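PDB 4HZI: ABC transporter ATP-binding protein from Leptospira interrogans serovar Copenhageni, which probably binds and hydrolyses ATP as the ATPase subunit of an orphan ABC transporter involved in manganese utilization and tolerance. Local coordinates for residues Asn78-Met83 with Pro192-Met197; Ser161-Lys166 with Leu183-Ile188. All blocks are in the same frame, centred on the assembly; numbering follows the deposited sequence.

Interaction 1. Residues Asn78-Met83 with Pro192-Met197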
loop_
_atom_site.group_PDB
_atom_site.type_symbol
_atom_site.label_atom_id
_atom_site.label_comp_id
_atom_site.label_asym_id
_atom_site.label_seq_id
_atom_site.Cartn_x
_atom_site.Cartn_y
_atom_site.Cartn_z
ATOM N N ASN A 78 -5.743 10.778 15.372
ATOM C CA ASN A 78 -6.883 10.718 16.300
ATOM C C ASN A 78 -6.840 11.756 17.419
ATOM O O ASN A 78 -7.865 12.359 17.774
ATOM C CB ASN A 78 -7.042 9.314 16.888
ATOM C CG ASN A 78 -7.441 8.294 15.855
ATOM O OD1 ASN A 78 -7.933 8.628 14.791
ATOM N ND2 ASN A 78 -7.232 7.041 16.168
ATOM N N LEU A 79 -5.651 12.023 17.934
ATOM C CA LEU A 79 -5.445 13.005 18.948
ATOM C C LEU A 79 -5.623 14.392 18.359
ATOM O O LEU A 79 -6.323 15.233 18.911
ATOM C CB LEU A 79 -4.067 12.777 19.557
ATOM C CG LEU A 79 -3.774 13.490 20.865
ATOM C CD1 LEU A 79 -2.680 12.798 21.648
ATOM C CD2 LEU A 79 -3.391 14.947 20.607
ATOM N N ILE A 80 -5.015 14.642 17.184
ATOM C CA ILE A 80 -5.239 15.947 16.526
ATOM C C ILE A 80 -6.734 16.217 16.190
ATOM O O ILE A 80 -7.194 17.352 16.279
ATOM C CB ILE A 80 -4.315 16.077 15.285
ATOM C CG1 ILE A 80 -2.853 16.097 15.729
ATOM C CG2 ILE A 80 -4.627 17.329 14.474
ATOM C CD1 ILE A 80 -1.817 15.902 14.655
ATOM N N TYR A 81 -7.512 15.169 15.921
ATOM C CA TYR A 81 -8.914 15.311 15.570
ATOM C C TYR A 81 -9.831 15.268 16.793
ATOM O O TYR A 81 -11.062 15.247 16.656
ATOM C CB TYR A 81 -9.295 14.237 14.543
ATOM C CG TYR A 81 -10.532 14.536 13.715
ATOM C CD1 TYR A 81 -10.678 15.743 13.035
ATOM C CD2 TYR A 81 -11.566 13.604 13.612
ATOM C CE1 TYR A 81 -11.829 16.018 12.273
ATOM C CE2 TYR A 81 -12.685 13.858 12.829
ATOM C CZ TYR A 81 -12.817 15.066 12.169
ATOM O OH TYR A 81 -13.959 15.316 11.419
ATOM N N GLY A 82 -9.250 15.264 17.985
ATOM C CA GLY A 82 -10.012 15.311 19.252
ATOM C C GLY A 82 -10.725 14.015 19.634
ATOM O O GLY A 82 -11.730 14.047 20.390
ATOM N N MET A 83 -10.242 12.885 19.122
ATOM C CA MET A 83 -10.888 11.573 19.360
ATOM C C MET A 83 -10.340 10.887 20.608
ATOM O O MET A 83 -11.025 10.045 21.210
ATOM C CB MET A 83 -10.751 10.613 18.173
ATOM C CG MET A 83 -11.466 10.984 16.877
ATOM S SD MET A 83 -13.220 10.526 16.761
ATOM C CE MET A 83 -13.149 8.773 17.127
ATOM N N PRO A 192 -12.370 24.417 6.143
ATOM C CA PRO A 192 -11.633 24.262 7.393
ATOM C C PRO A 192 -10.351 25.059 7.454
ATOM O O PRO A 192 -9.804 25.438 6.440
ATOM C CB PRO A 192 -11.315 22.766 7.418
ATOM C CG PRO A 192 -11.197 22.393 5.973
ATOM C CD PRO A 192 -12.217 23.253 5.265
ATOM N N ASP A 193 -9.836 25.227 8.655
ATOM C CA ASP A 193 -8.592 25.967 8.903
ATOM C C ASP A 193 -7.412 25.191 8.343
ATOM O O ASP A 193 -6.457 25.770 7.810
ATOM C CB ASP A 193 -8.418 26.145 10.414
ATOM C CG ASP A 193 -9.458 27.097 11.036
ATOM O OD1 ASP A 193 -10.000 27.940 10.301
ATOM O OD2 ASP A 193 -9.709 27.006 12.270
ATOM N N PHE A 194 -7.481 23.870 8.475
ATOM C CA PHE A 194 -6.475 22.962 7.948
ATOM C C PHE A 194 -7.025 21.572 7.589
ATOM O O PHE A 194 -8.110 21.161 8.032
ATOM C CB PHE A 194 -5.184 22.940 8.780
ATOM C CG PHE A 194 -5.121 21.908 9.876
ATOM C CD1 PHE A 194 -5.707 22.152 11.094
ATOM C CD2 PHE A 194 -4.407 20.754 9.705
ATOM C CE1 PHE A 194 -5.608 21.228 12.127
ATOM C CE2 PHE A 194 -4.310 19.805 10.719
ATOM C CZ PHE A 194 -4.918 20.031 11.910
ATOM N N LEU A 195 -6.264 20.867 6.770
ATOM C CA LEU A 195 -6.653 19.580 6.239
ATOM C C LEU A 195 -5.675 18.500 6.656
ATOM O O LEU A 195 -4.451 18.643 6.555
ATOM C CB LEU A 195 -6.672 19.655 4.718
ATOM C CG LEU A 195 -6.888 18.357 3.948
ATOM C CD1 LEU A 195 -8.168 17.614 4.316
ATOM C CD2 LEU A 195 -6.947 18.741 2.480
ATOM N N ILE A 196 -6.213 17.387 7.108
ATOM C CA ILE A 196 -5.386 16.210 7.333
ATOM C C ILE A 196 -5.629 15.171 6.253
ATOM O O ILE A 196 -6.758 14.739 6.053
ATOM C CB ILE A 196 -5.693 15.549 8.690
ATOM C CG1 ILE A 196 -5.505 16.501 9.852
ATOM C CG2 ILE A 196 -4.808 14.325 8.842
ATOM C CD1 ILE A 196 -5.939 15.911 11.208
ATOM N N MET A 197 -4.586 14.791 5.520
ATOM C CA MET A 197 -4.695 13.734 4.535
ATOM C C MET A 197 -3.952 12.492 5.051
ATOM O O MET A 197 -2.731 12.427 5.070
ATOM C CB MET A 197 -4.135 14.161 3.195
ATOM C CG MET A 197 -5.023 15.214 2.551
ATOM S SD MET A 197 -4.339 15.704 0.994
ATOM C CE MET A 197 -3.440 17.124 1.593
#

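Interaction 2. Residues Ser161-Lys166 with Leu183-Ile188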
loop_
_atom_site.group_PDB
_atom_site.type_symbol
_atom_site.label_atom_id
_atom_site.label_comp_id
_atom_site.label_asym_id
_atom_site.label_seq_id
_atom_site.Cartn_x
_atom_site.Cartn_y
_atom_site.Cartn_z
ATOM N N SER A 161 -12.784 23.042 -9.469
ATOM C CA SER A 161 -11.858 21.912 -9.750
ATOM C C SER A 161 -12.160 21.151 -11.045
ATOM O O SER A 161 -11.678 20.034 -11.229
ATOM C CB SER A 161 -11.894 20.901 -8.585
ATOM O OG SER A 161 -11.148 21.400 -7.488
ATOM N N ASP A 162 -12.964 21.736 -11.931
ATOM C CA ASP A 162 -13.216 21.157 -13.257
ATOM C C ASP A 162 -13.797 19.743 -13.221
ATOM O O ASP A 162 -13.353 18.863 -13.946
ATOM C CB ASP A 162 -11.937 21.211 -14.120
ATOM C CG ASP A 162 -11.408 22.645 -14.299
ATOM O OD1 ASP A 162 -12.230 23.580 -14.429
ATOM O OD2 ASP A 162 -10.170 22.851 -14.302
ATOM N N LEU A 163 -14.807 19.543 -12.372
ATOM C CA LEU A 163 -15.449 18.248 -12.201
ATOM C C LEU A 163 -16.970 18.376 -12.117
ATOM O O LEU A 163 -17.655 17.430 -11.736
ATOM C CB LEU A 163 -14.891 17.575 -10.929
ATOM C CG LEU A 163 -13.434 17.079 -10.938
ATOM C CD1 LEU A 163 -12.875 16.841 -9.520
ATOM C CD2 LEU A 163 -13.351 15.768 -11.706
ATOM N N LEU A 164 -17.513 19.540 -12.503
ATOM C CA LEU A 164 -18.966 19.771 -12.432
ATOM C C LEU A 164 -19.664 18.756 -13.313
ATOM O O LEU A 164 -20.719 18.217 -12.968
ATOM C CB LEU A 164 -19.300 21.199 -12.874
ATOM C CG LEU A 164 -20.752 21.663 -12.787
ATOM C CD1 LEU A 164 -21.274 21.647 -11.356
ATOM C CD2 LEU A 164 -20.822 23.070 -13.366
ATOM N N SER A 165 -19.005 18.426 -14.418
ATOM C CA SER A 165 -19.534 17.450 -15.354
ATOM C C SER A 165 -19.821 16.102 -14.712
ATOM O O SER A 165 -20.634 15.354 -15.253
ATOM C CB SER A 165 -18.593 17.280 -16.555
ATOM O OG SER A 165 -17.451 16.530 -16.207
ATOM N N LYS A 166 -19.180 15.777 -13.575
ATOM C CA LYS A 166 -19.448 14.499 -12.900
ATOM C C LYS A 166 -20.406 14.582 -11.709
ATOM O O LYS A 166 -20.594 13.593 -10.998
ATOM C CB LYS A 166 -18.135 13.876 -12.427
ATOM C CG LYS A 166 -17.096 13.684 -13.516
ATOM C CD LYS A 166 -15.926 12.848 -12.996
ATOM C CE LYS A 166 -14.774 12.827 -13.982
ATOM N NZ LYS A 166 -15.089 11.956 -15.141
ATOM N N LEU A 183 -13.129 12.686 -2.418
ATOM C CA LEU A 183 -12.932 12.711 -0.967
ATOM C C LEU A 183 -12.168 13.953 -0.510
ATOM O O LEU A 183 -12.480 14.504 0.561
ATOM C CB LEU A 183 -12.284 11.436 -0.450
ATOM C CG LEU A 183 -13.157 10.194 -0.647
ATOM C CD1 LEU A 183 -12.416 8.948 -0.192
ATOM C CD2 LEU A 183 -14.471 10.336 0.088
ATOM N N PHE A 184 -11.210 14.416 -1.280
ATOM C CA PHE A 184 -10.563 15.659 -0.958
ATOM C C PHE A 184 -11.582 16.835 -0.959
ATOM O O PHE A 184 -11.632 17.656 -0.028
ATOM C CB PHE A 184 -9.433 15.900 -1.915
ATOM C CG PHE A 184 -8.664 17.175 -1.673
ATOM C CD1 PHE A 184 -9.053 18.374 -2.252
ATOM C CD2 PHE A 184 -7.544 17.188 -0.857
ATOM C CE1 PHE A 184 -8.334 19.542 -2.048
ATOM C CE2 PHE A 184 -6.827 18.347 -0.642
ATOM C CZ PHE A 184 -7.225 19.536 -1.217
ATOM N N LEU A 185 -12.438 16.883 -1.981
ATOM C CA LEU A 185 -13.446 17.957 -2.052
ATOM C C LEU A 185 -14.377 17.923 -0.854
ATOM O O LEU A 185 -14.696 18.962 -0.247
ATOM C CB LEU A 185 -14.231 17.893 -3.378
ATOM C CG LEU A 185 -13.394 18.109 -4.618
ATOM C CD1 LEU A 185 -14.244 18.213 -5.863
ATOM C CD2 LEU A 185 -12.522 19.356 -4.433
ATOM N N ARG A 186 -14.805 16.721 -0.506
ATOM C CA ARG A 186 -15.627 16.502 0.659
ATOM C C ARG A 186 -14.973 17.060 1.942
ATOM O O ARG A 186 -15.665 17.647 2.818
ATOM C CB ARG A 186 -15.896 15.033 0.808
ATOM C CG ARG A 186 -16.666 14.691 2.065
ATOM C CD ARG A 186 -16.943 13.204 2.182
ATOM N NE ARG A 186 -17.645 12.906 3.419
ATOM C CZ ARG A 186 -17.109 12.920 4.645
ATOM N NH1 ARG A 186 -15.822 13.197 4.830
ATOM N NH2 ARG A 186 -17.875 12.671 5.707
ATOM N N SER A 187 -13.651 16.866 2.030
ATOM C CA SER A 187 -12.859 17.235 3.217
ATOM C C SER A 187 -12.775 18.761 3.377
ATOM O O SER A 187 -12.602 19.274 4.487
ATOM C CB SER A 187 -11.447 16.525 3.148
ATOM O OG SER A 187 -10.505 17.259 2.363
ATOM N N ILE A 188 -12.953 19.501 2.281
ATOM C CA ILE A 188 -12.914 20.962 2.334
ATOM C C ILE A 188 -14.296 21.651 2.245
ATOM O O ILE A 188 -14.385 22.868 2.300
ATOM C CB ILE A 188 -11.956 21.529 1.282
ATOM C CG1 ILE A 188 -12.427 21.204 -0.138
ATOM C CG2 ILE A 188 -10.572 20.983 1.529
ATOM C CD1 ILE A 188 -11.698 22.002 -1.195
#

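Interaction 1. Residues Asn78-Met83 with Pro192-Met197
A single methyl group, CG2 of I80, makes both close contacts between residues 78-83 and 192-197. It meets the ring of F194 at its edge, in the ring plane, with I80 CG2 3.7 Å from F194 CZ. It also meets the tip of I196, with I80 CG2 3.8 Å from I196 CD1. The side chains of I80 and F194 cross at about a right angle. With chi1 at -65°, I80 has CG2 anti to the backbone N and CG1 beside it. I196 takes a similar first torsion. Its CG1 branch carries CD1 out from the strand to the methyl of I80.

F194 reaches I80 through the length of its ring, with CZ as the touching atom. I110 of strand 110-113 touches both F194 and I196, and L228 of strand 227-231 touches I80. The methyl contact is therefore part of a larger apolar layer.

I80 is the last residue of helix 73-80. A Schellman motif closes the helix, with M83 N bonded to N78 O at 2.8 Å and G82 N to L79 O at 3.1 Å. G82 is its C-prime residue and has positive phi.

The first residues of helix 73-80 also fit the end of a P-loop (Walker A) pattern, as in other ABC ATPases. The C-terminal end of the helix packs here on strand 194-198 of the mixed sheet. No hydrogen bond or salt bridge crosses between the two segments. The contact is buried and wholly apolar, so its cohesion probably comes from van der Waals packing and the exclusion of water.

Interaction 2. Residues Ser161-Lys166 with Leu183-Ile188
The two methyls of L185 divide the contact with residues 161-166 between them. CD1 meets the tip of L163, with L185 CD1 4.1 Å from L163 CD1. CD2 meets S161, with L185 CD2 3.9 Å from S161 OG. The second contact sets a hydroxyl oxygen against a methyl and is not a hydrogen bond.

L185 has CG beside its backbone N and anti to the carbonyl carbon (chi1 -63°). CD1 continues the extended chain toward L163, and CD2 branches off toward S161. L163 has a similar shape. The two leucines thus meet methyl to methyl, at an oblique angle. S161 also places its gamma atom beside the backbone N, and this brings OG to the second branch of L185.

F215 of helix 206-222 touches both S161 and L185. I157 and L158 of helix 148-160 add to the apolar surroundings of L185.

On the other segment, S187 turns its hydroxyl back to its own helix. S187 OG donates to F184 O at 2.7 Å. The bond lies in the carbonyl plane, on a lone pair, with a C=O...donor angle of 124°.

S161 directly follows helix 148-160. D162, with positive phi, is the C-prime residue of the Schellman motif that ends this helix. The chain then turns through L163 into the 3-10 segment 164-166. This is a helix-end loop packed by leucines against helix 176-188, consistent with the helical subdomain of an ABC ATPase.

In the fold
Both contacts are buried, but interaction 1 lies about 8 Å from the chain centre and interaction 2 about 17 Å, measured to their centres. Interaction 1 joins a helix end to a strand of the mixed sheet. Interaction 2 joins a helix-end loop to helix 176-188. That helix leads along the chain to strand 194-198, and the two elements also touch. L195 packs on F184 and S187, while M197 lies near F184. Strand 194-198 thus has I196 and F194 in interaction 1, and L195 against the helix of interaction 2. Interaction 1 is purely apolar. Interaction 2 adds a serine hydroxyl to its leucines. In both, one partner lies at the C-terminal end of a helix.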